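Local coordinates for putative peptide ABC-transport system periplasmic peptide-binding protein (PDB 4OEV) that binds nickel(II) as the extracytoplasmic solute-binding protein NikZ, probably delivering it to an ABC-type importer, at residues Lys78-Ala81 with Asp82-Lys85; Lys268-Ile271 with Val272-Leu276; Arg437-Tyr440 with Tyr441-Ile445. All coordinates share one frame; numbering follows the deposited sequence.

In the fold
The three contacts are short local stretches of one chain, one at a helix start and two along helices, met in the order 78-85, 268-276 and 437-445. Contact 1 opens helix 81-92, which packs on strands 107-114 and 117-122 of an antiparallel sheet. Contact 2 runs along helix 268-274 into the turn leading to strand 280-282, and contact 3 lies in the long helix 434-450, just ahead of strand 454-467, which pairs with 280-282. Contacts 1 and 2 sit on opposite sides of the chain's centre, their centres about 50 Å apart; the centres of contacts 2 and 3 are about 29 Å apart. None touches another, and all lie away from the nickel and oxalate site, so they belong to the scaffold around that site.

Contact 1 of 3, residues Lys78-Ala81 with Asp82-Lys85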
loop_
_atom_site.group_PDB
_atom_site.type_symbol
_atom_site.label_atom_id
_atom_site.label_comp_id
_atom_site.label_asym_id
_atom_site.label_seq_id
_atom_site.Cartn_x
_atom_site.Cartn_y
_atom_site.Cartn_z
ATOM N N LYS A 78 -6.247 31.475 -1.317
ATOM C CA LYS A 78 -5.169 31.114 -2.230
ATOM C C LYS A 78 -4.223 30.090 -1.568
ATOM O O LYS A 78 -4.061 30.078 -0.341
ATOM C CB LYS A 78 -4.346 32.336 -2.631
ATOM C CG LYS A 78 -5.106 33.495 -3.323
ATOM C CD LYS A 78 -4.133 34.637 -3.568
ATOM C CE LYS A 78 -4.859 35.895 -4.023
ATOM N NZ LYS A 78 -3.977 37.088 -4.148
ATOM N N PHE A 79 -3.579 29.278 -2.403
ATOM C CA PHE A 79 -2.549 28.350 -1.968
ATOM C C PHE A 79 -1.220 29.071 -2.093
ATOM O O PHE A 79 -0.956 29.660 -3.145
ATOM C CB PHE A 79 -2.564 27.073 -2.817
ATOM C CG PHE A 79 -1.324 26.244 -2.679
ATOM C CD1 PHE A 79 -1.119 25.459 -1.547
ATOM C CD2 PHE A 79 -0.372 26.232 -3.681
ATOM C CE1 PHE A 79 0.012 24.706 -1.407
ATOM C CE2 PHE A 79 0.753 25.460 -3.558
ATOM C CZ PHE A 79 0.948 24.689 -2.403
ATOM N N SER A 80 -0.411 29.043 -1.027
ATOM C CA SER A 80 0.857 29.751 -0.972
ATOM C C SER A 80 2.008 28.933 -0.395
ATOM O O SER A 80 1.827 27.800 0.042
ATOM C CB SER A 80 0.721 31.011 -0.117
ATOM O OG SER A 80 0.196 30.690 1.171
ATOM N N ALA A 81 3.199 29.523 -0.378
ATOM C CA ALA A 81 4.328 28.890 0.301
ATOM C C ALA A 81 4.012 28.635 1.758
ATOM O O ALA A 81 4.526 27.647 2.329
ATOM C CB ALA A 81 5.600 29.733 0.187
ATOM N N ASP A 82 3.143 29.467 2.345
ATOM C CA ASP A 82 2.719 29.287 3.751
ATOM C C ASP A 82 2.262 27.846 4.043
ATOM O O ASP A 82 2.588 27.272 5.072
ATOM C CB ASP A 82 1.556 30.199 4.076
ATOM C CG ASP A 82 1.991 31.618 4.401
ATOM O OD1 ASP A 82 3.181 31.950 4.183
ATOM O OD2 ASP A 82 1.103 32.403 4.796
ATOM N N ASP A 83 1.450 27.324 3.142
ATOM C CA ASP A 83 0.888 25.949 3.259
ATOM C C ASP A 83 1.920 24.868 3.182
ATOM O O ASP A 83 1.842 23.845 3.872
ATOM C CB ASP A 83 -0.136 25.747 2.155
ATOM C CG ASP A 83 -1.277 26.714 2.264
ATOM O OD1 ASP A 83 -1.878 26.770 3.358
ATOM O OD2 ASP A 83 -1.557 27.414 1.265
ATOM N N VAL A 84 2.873 25.069 2.299
ATOM C CA VAL A 84 3.879 24.091 2.045
ATOM C C VAL A 84 4.779 23.938 3.265
ATOM O O VAL A 84 5.118 22.830 3.663
ATOM C CB VAL A 84 4.679 24.462 0.812
ATOM C CG1 VAL A 84 5.791 23.477 0.569
ATOM C CG2 VAL A 84 3.755 24.538 -0.409
ATOM N N LYS A 85 5.170 25.053 3.874
ATOM C CA LYS A 85 5.975 24.981 5.063
ATOM C C LYS A 85 5.163 24.443 6.217
ATOM O O LYS A 85 5.675 23.657 7.016
ATOM C CB LYS A 85 6.568 26.364 5.407
ATOM C CG LYS A 85 7.295 26.422 6.726
ATOM C CD LYS A 85 7.951 27.818 6.887
ATOM C CE LYS A 85 8.608 28.015 8.284
ATOM N NZ LYS A 85 9.863 27.247 8.456
#
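F79 brings its ring beside D83 and V84 of the first helical turn, where CZ meets CG2 of V84 at 3.4 Å and CD1 passes 3.5 Å from OD2 of D83. The planes of the ring and the D83 carboxylate are nearly parallel, 12° apart, though the side chains approach obliquely. With CG trans to the backbone N, the F79 side chain extends toward these two residues, and L50, V71 and M137 pack on it from outside.

S80 is the N-cap. Its backbone N-H points almost straight at D83 OD2, 3.0 Å from N to OD2, meeting that oxygen on its anti side and 22° out of the carboxylate plane. S80 and D83 thereby form a capping box, which ties the incoming loop to helix 81-92. The S80 hydroxyl takes a weak bond from the D82 amide: chi1 of 54° sets OG between the backbone N and the carbonyl carbon, 3.4 Å from D82 N. D83 is buried but well supplied with donors: OD2 also accepts from W73 NE1, while OD1 accepts from the K140 amide, so three N-H groups hold the carboxylate and would probably favour its charged form.

A81 starts the regular helical bonding. Its carbonyl O accepts from the K85 amide, N to O 3.1 Å, and more weakly from the V84 amide. The A81 methyl turns from the following residues toward I112 and V118 on strands 107-114 and 117-122, and V84 also rests on V118.

Contact 2 of 3, residues Lys268-Ile271 with Val272-Leu276; sequences KESI and VKNLL
V272 bonds back through its amide to the carbonyl of K268, N to O 3.2 Å and nearly straight at 171°; its CG2 lies 3.8 Å from the same K268 O. K273 repeats the helical step with the E269 carbonyl, its CB passing 3.3 Å from E269 O.

N274 adds a side-chain bond to the backbone one. Its amide N gives to S270 O at 2.9 Å, while its ND2 makes a weak bond to S270 OG at 3.1 Å. The N274 side chain folds back along the helix because CG stands beside its own backbone N (chi1 -61°), and S270 OG lies within its range.

L275 and L276 share one acceptor. L275 N lies 2.8 Å from I271 O and is tilted 28° out of the carbonyl plane, while L276 N lies 3.3 Å from I271 O and in that plane; the one oxygen thus accepts both amides, from residues i+4 and i+5.

Around this turn, I271, L275 and L276 face helix 342-357, touching L347, I350, S346 and L343. V272 packs instead on V282 of strand 280-282 and, with L276, on A458 of strand 454-467.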
loop_
_atom_site.group_PDB
_atom_site.type_symbol
_atom_site.label_atom_id
_atom_site.label_comp_id
_atom_site.label_asym_id
_atom_site.label_seq_id
_atom_site.Cartn_x
_atom_site.Cartn_y
_atom_site.Cartn_z
ATOM N N LYS A 268 4.630 -22.722 -4.941
ATOM C CA LYS A 268 4.130 -21.433 -5.395
ATOM C C LYS A 268 3.720 -21.474 -6.862
ATOM O O LYS A 268 2.768 -20.795 -7.260
ATOM C CB LYS A 268 5.197 -20.344 -5.203
ATOM C CG LYS A 268 5.714 -20.217 -3.798
ATOM C CD LYS A 268 6.448 -18.907 -3.647
ATOM C CE LYS A 268 7.587 -18.995 -2.683
ATOM N NZ LYS A 268 8.314 -17.645 -2.555
ATOM N N GLU A 269 4.436 -22.238 -7.680
ATOM C CA GLU A 269 4.070 -22.312 -9.101
ATOM C C GLU A 269 2.645 -22.828 -9.257
ATOM O O GLU A 269 1.869 -22.297 -10.048
ATOM C CB GLU A 269 5.025 -23.212 -9.886
ATOM C CG GLU A 269 6.378 -22.611 -10.163
ATOM C CD GLU A 269 6.312 -21.437 -11.134
ATOM O OE1 GLU A 269 5.374 -21.391 -11.969
ATOM O OE2 GLU A 269 7.202 -20.553 -11.060
ATOM N N SER A 270 2.288 -23.837 -8.469
ATOM C CA SER A 270 0.954 -24.402 -8.548
ATOM C C SER A 270 -0.150 -23.422 -8.130
ATOM O O SER A 270 -1.244 -23.435 -8.700
ATOM C CB SER A 270 0.877 -25.672 -7.695
ATOM O OG SER A 270 -0.471 -26.055 -7.492
ATOM N N ILE A 271 0.135 -22.578 -7.144
ATOM C CA ILE A 271 -0.825 -21.586 -6.669
ATOM C C ILE A 271 -1.178 -20.552 -7.732
ATOM O O ILE A 271 -2.353 -20.249 -7.978
ATOM C CB ILE A 271 -0.265 -20.858 -5.436
ATOM C CG1 ILE A 271 -0.428 -21.713 -4.188
ATOM C CG2 ILE A 271 -0.937 -19.491 -5.234
ATOM C CD1 ILE A 271 0.249 -21.067 -3.004
ATOM N N VAL A 272 -0.152 -19.992 -8.352
ATOM C CA VAL A 272 -0.369 -18.984 -9.363
ATOM C C VAL A 272 -1.049 -19.572 -10.583
ATOM O O VAL A 272 -1.964 -18.970 -11.161
ATOM C CB VAL A 272 0.955 -18.333 -9.768
ATOM C CG1 VAL A 272 0.764 -17.481 -11.015
ATOM C CG2 VAL A 272 1.461 -17.519 -8.629
ATOM N N LYS A 273 -0.594 -20.754 -10.984
ATOM C CA LYS A 273 -1.185 -21.442 -12.111
ATOM C C LYS A 273 -2.659 -21.709 -11.851
ATOM O O LYS A 273 -3.513 -21.389 -12.682
ATOM C CB LYS A 273 -0.452 -22.753 -12.393
ATOM C CG LYS A 273 -1.075 -23.595 -13.489
ATOM C CD LYS A 273 -0.333 -24.939 -13.626
ATOM C CE LYS A 273 -0.394 -25.754 -12.310
ATOM N NZ LYS A 273 0.641 -26.832 -12.133
ATOM N N ASN A 274 -2.963 -22.284 -10.691
ATOM C CA ASN A 274 -4.297 -22.823 -10.468
ATOM C C ASN A 274 -5.282 -21.892 -9.776
ATOM O O ASN A 274 -6.407 -21.729 -10.245
ATOM C CB ASN A 274 -4.178 -24.140 -9.716
ATOM C CG ASN A 274 -3.380 -25.171 -10.505
ATOM O OD1 ASN A 274 -3.623 -25.368 -11.705
ATOM N ND2 ASN A 274 -2.410 -25.813 -9.850
ATOM N N LEU A 275 -4.895 -21.295 -8.660
ATOM C CA LEU A 275 -5.830 -20.430 -7.956
ATOM C C LEU A 275 -6.026 -19.088 -8.659
ATOM O O LEU A 275 -7.166 -18.599 -8.816
ATOM C CB LEU A 275 -5.358 -20.181 -6.526
ATOM C CG LEU A 275 -6.168 -19.196 -5.697
ATOM C CD1 LEU A 275 -7.619 -19.674 -5.556
ATOM C CD2 LEU A 275 -5.491 -19.058 -4.352
ATOM N N LEU A 276 -4.915 -18.528 -9.121
ATOM C CA LEU A 276 -4.901 -17.145 -9.557
ATOM C C LEU A 276 -5.020 -17.012 -11.036
ATOM O O LEU A 276 -5.018 -15.890 -11.546
ATOM C CB LEU A 276 -3.635 -16.454 -9.096
ATOM C CG LEU A 276 -3.828 -16.027 -7.652
ATOM C CD1 LEU A 276 -2.508 -15.716 -7.027
ATOM C CD2 LEU A 276 -4.742 -14.813 -7.640
#

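Contact 3 of 3, residues Arg437-Tyr440 with Tyr441-Ile445; sequences RKKY and YKDFI
K439 and D443 join in a salt bridge one turn apart, with NZ 3.0 Å from OD2. The lysine chain first runs extended, CG trans to the backbone N, then bends at its last torsion (chi4 -50°) to bring NZ up to OD2 of the aspartate. D443 OD2 also lies at the edge of the Y440 ring, in its plane, 3.9 Å from CD1; ring and carboxylate planes are turned 50° apart. The bridge lies toward the solvent side, K439 being exposed.

R437 and Y441 extend alongside each other in the same direction on a buried face. R437 NH2 sits 2.9 Å from Y441 OH, at the ring edge and in the ring plane, with the guanidinium plane turned 58° from the ring. The main charge partner of R437 is elsewhere: NE, NH1 and NH2 all have hydrogen-bond partners outside these segments, among them D389, which forms a salt bridge with NH1, and the A428 carbonyl for NE. K442 likewise finds its carboxylate further on, in D446.

The backbone polar groups are paired in turn. Y441 N bonds to R437 O at 2.9 Å. Y441 CD2 also lies 3.1 Å from R437 O. K442 N goes to K438 O, D443 N to K439 O, and F444 N to Y440 O at 2.8 Å.

Y440, Y441 and F444 meet helix 419-429 through K427, A428 and L425. The whole is an amphipathic alpha-helix with i to i+4 lysine-aspartate pairing on its outer side and aromatic packing against an adjacent helix.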
loop_
_atom_site.group_PDB
_atom_site.type_symbol
_atom_site.label_atom_id
_atom_site.label_comp_id
_atom_site.label_asym_id
_atom_site.label_seq_id
_atom_site.Cartn_x
_atom_site.Cartn_y
_atom_site.Cartn_z
ATOM N N ARG A 437 22.317 2.990 -4.559
ATOM C CA ARG A 437 20.996 2.615 -4.047
ATOM C C ARG A 437 20.673 1.172 -4.423
ATOM O O ARG A 437 20.244 0.375 -3.590
ATOM C CB ARG A 437 19.893 3.528 -4.613
ATOM C CG ARG A 437 19.804 4.937 -4.030
ATOM C CD ARG A 437 18.404 5.529 -4.227
ATOM N NE ARG A 437 17.487 5.166 -3.127
ATOM C CZ ARG A 437 16.174 5.432 -3.115
ATOM N NH1 ARG A 437 15.615 6.069 -4.140
ATOM N NH2 ARG A 437 15.419 5.079 -2.076
ATOM N N LYS A 438 20.930 0.825 -5.681
ATOM C CA LYS A 438 20.621 -0.515 -6.133
ATOM C C LYS A 438 21.445 -1.541 -5.352
ATOM O O LYS A 438 20.935 -2.597 -4.998
ATOM C CB LYS A 438 20.864 -0.626 -7.620
ATOM C CG LYS A 438 19.869 0.180 -8.406
ATOM C CD LYS A 438 19.968 -0.134 -9.867
ATOM C CE LYS A 438 18.972 0.679 -10.629
ATOM N NZ LYS A 438 19.252 0.626 -12.093
ATOM N N LYS A 439 22.691 -1.193 -5.043
ATOM C CA LYS A 439 23.576 -2.072 -4.278
ATOM C C LYS A 439 23.003 -2.375 -2.903
ATOM O O LYS A 439 22.982 -3.525 -2.475
ATOM C CB LYS A 439 24.960 -1.453 -4.129
ATOM C CG LYS A 439 25.955 -2.316 -3.387
ATOM C CD LYS A 439 27.072 -1.439 -2.771
ATOM C CE LYS A 439 27.919 -2.208 -1.724
ATOM N NZ LYS A 439 27.153 -2.953 -0.647
ATOM N N TYR A 440 22.550 -1.346 -2.213
ATOM C CA TYR A 440 21.989 -1.493 -0.880
ATOM C C TYR A 440 20.652 -2.262 -0.897
ATOM O O TYR A 440 20.365 -3.088 -0.007
ATOM C CB TYR A 440 21.834 -0.114 -0.275
ATOM C CG TYR A 440 23.176 0.572 -0.047
ATOM C CD1 TYR A 440 24.294 -0.147 0.394
ATOM C CD2 TYR A 440 23.321 1.929 -0.270
ATOM C CE1 TYR A 440 25.529 0.491 0.629
ATOM C CE2 TYR A 440 24.546 2.573 -0.054
ATOM C CZ TYR A 440 25.630 1.853 0.397
ATOM O OH TYR A 440 26.813 2.511 0.598
ATOM N N TYR A 441 19.834 -1.993 -1.913
ATOM C CA TYR A 441 18.592 -2.763 -2.070
ATOM C C TYR A 441 18.953 -4.210 -2.364
ATOM O O TYR A 441 18.286 -5.099 -1.879
ATOM C CB TYR A 441 17.700 -2.153 -3.187
ATOM C CG TYR A 441 17.035 -0.928 -2.660
ATOM C CD1 TYR A 441 16.332 -0.994 -1.464
ATOM C CD2 TYR A 441 17.196 0.316 -3.272
ATOM C CE1 TYR A 441 15.757 0.107 -0.921
ATOM C CE2 TYR A 441 16.627 1.438 -2.727
ATOM C CZ TYR A 441 15.893 1.320 -1.554
ATOM O OH TYR A 441 15.304 2.396 -0.969
ATOM N N LYS A 442 20.055 -4.468 -3.093
ATOM C CA LYS A 442 20.466 -5.866 -3.233
ATOM C C LYS A 442 20.836 -6.486 -1.875
ATOM O O LYS A 442 20.398 -7.602 -1.558
ATOM C CB LYS A 442 21.631 -5.997 -4.216
ATOM C CG LYS A 442 22.122 -7.431 -4.390
ATOM C CD LYS A 442 23.484 -7.458 -5.069
ATOM C CE LYS A 442 23.831 -8.823 -5.635
ATOM N NZ LYS A 442 24.238 -9.822 -4.581
ATOM N N ASP A 443 21.570 -5.755 -1.031
ATOM C CA ASP A 443 21.871 -6.219 0.332
ATOM C C ASP A 443 20.579 -6.520 1.109
ATOM O O ASP A 443 20.441 -7.547 1.776
ATOM C CB ASP A 443 22.687 -5.162 1.098
ATOM C CG ASP A 443 24.111 -5.033 0.582
ATOM O OD1 ASP A 443 24.601 -5.980 -0.053
ATOM O OD2 ASP A 443 24.743 -3.969 0.798
ATOM N N PHE A 444 19.623 -5.618 0.991
ATOM C CA PHE A 444 18.349 -5.784 1.621
ATOM C C PHE A 444 17.630 -7.091 1.179
ATOM O O PHE A 444 17.179 -7.904 2.022
ATOM C CB PHE A 444 17.502 -4.541 1.306
ATOM C CG PHE A 444 16.022 -4.723 1.577
ATOM C CD1 PHE A 444 15.575 -4.961 2.849
ATOM C CD2 PHE A 444 15.093 -4.636 0.552
ATOM C CE1 PHE A 444 14.234 -5.121 3.123
ATOM C CE2 PHE A 444 13.751 -4.797 0.806
ATOM C CZ PHE A 444 13.307 -5.044 2.095
ATOM N N ILE A 445 17.520 -7.267 -0.137
ATOM C CA ILE A 445 16.919 -8.449 -0.757
ATOM C C ILE A 445 17.645 -9.743 -0.314
ATOM O O ILE A 445 17.011 -10.756 0.015
ATOM C CB ILE A 445 16.980 -8.325 -2.317
ATOM C CG1 ILE A 445 16.024 -7.216 -2.789
ATOM C CG2 ILE A 445 16.621 -9.627 -3.010
ATOM C CD1 ILE A 445 16.206 -6.835 -4.242
#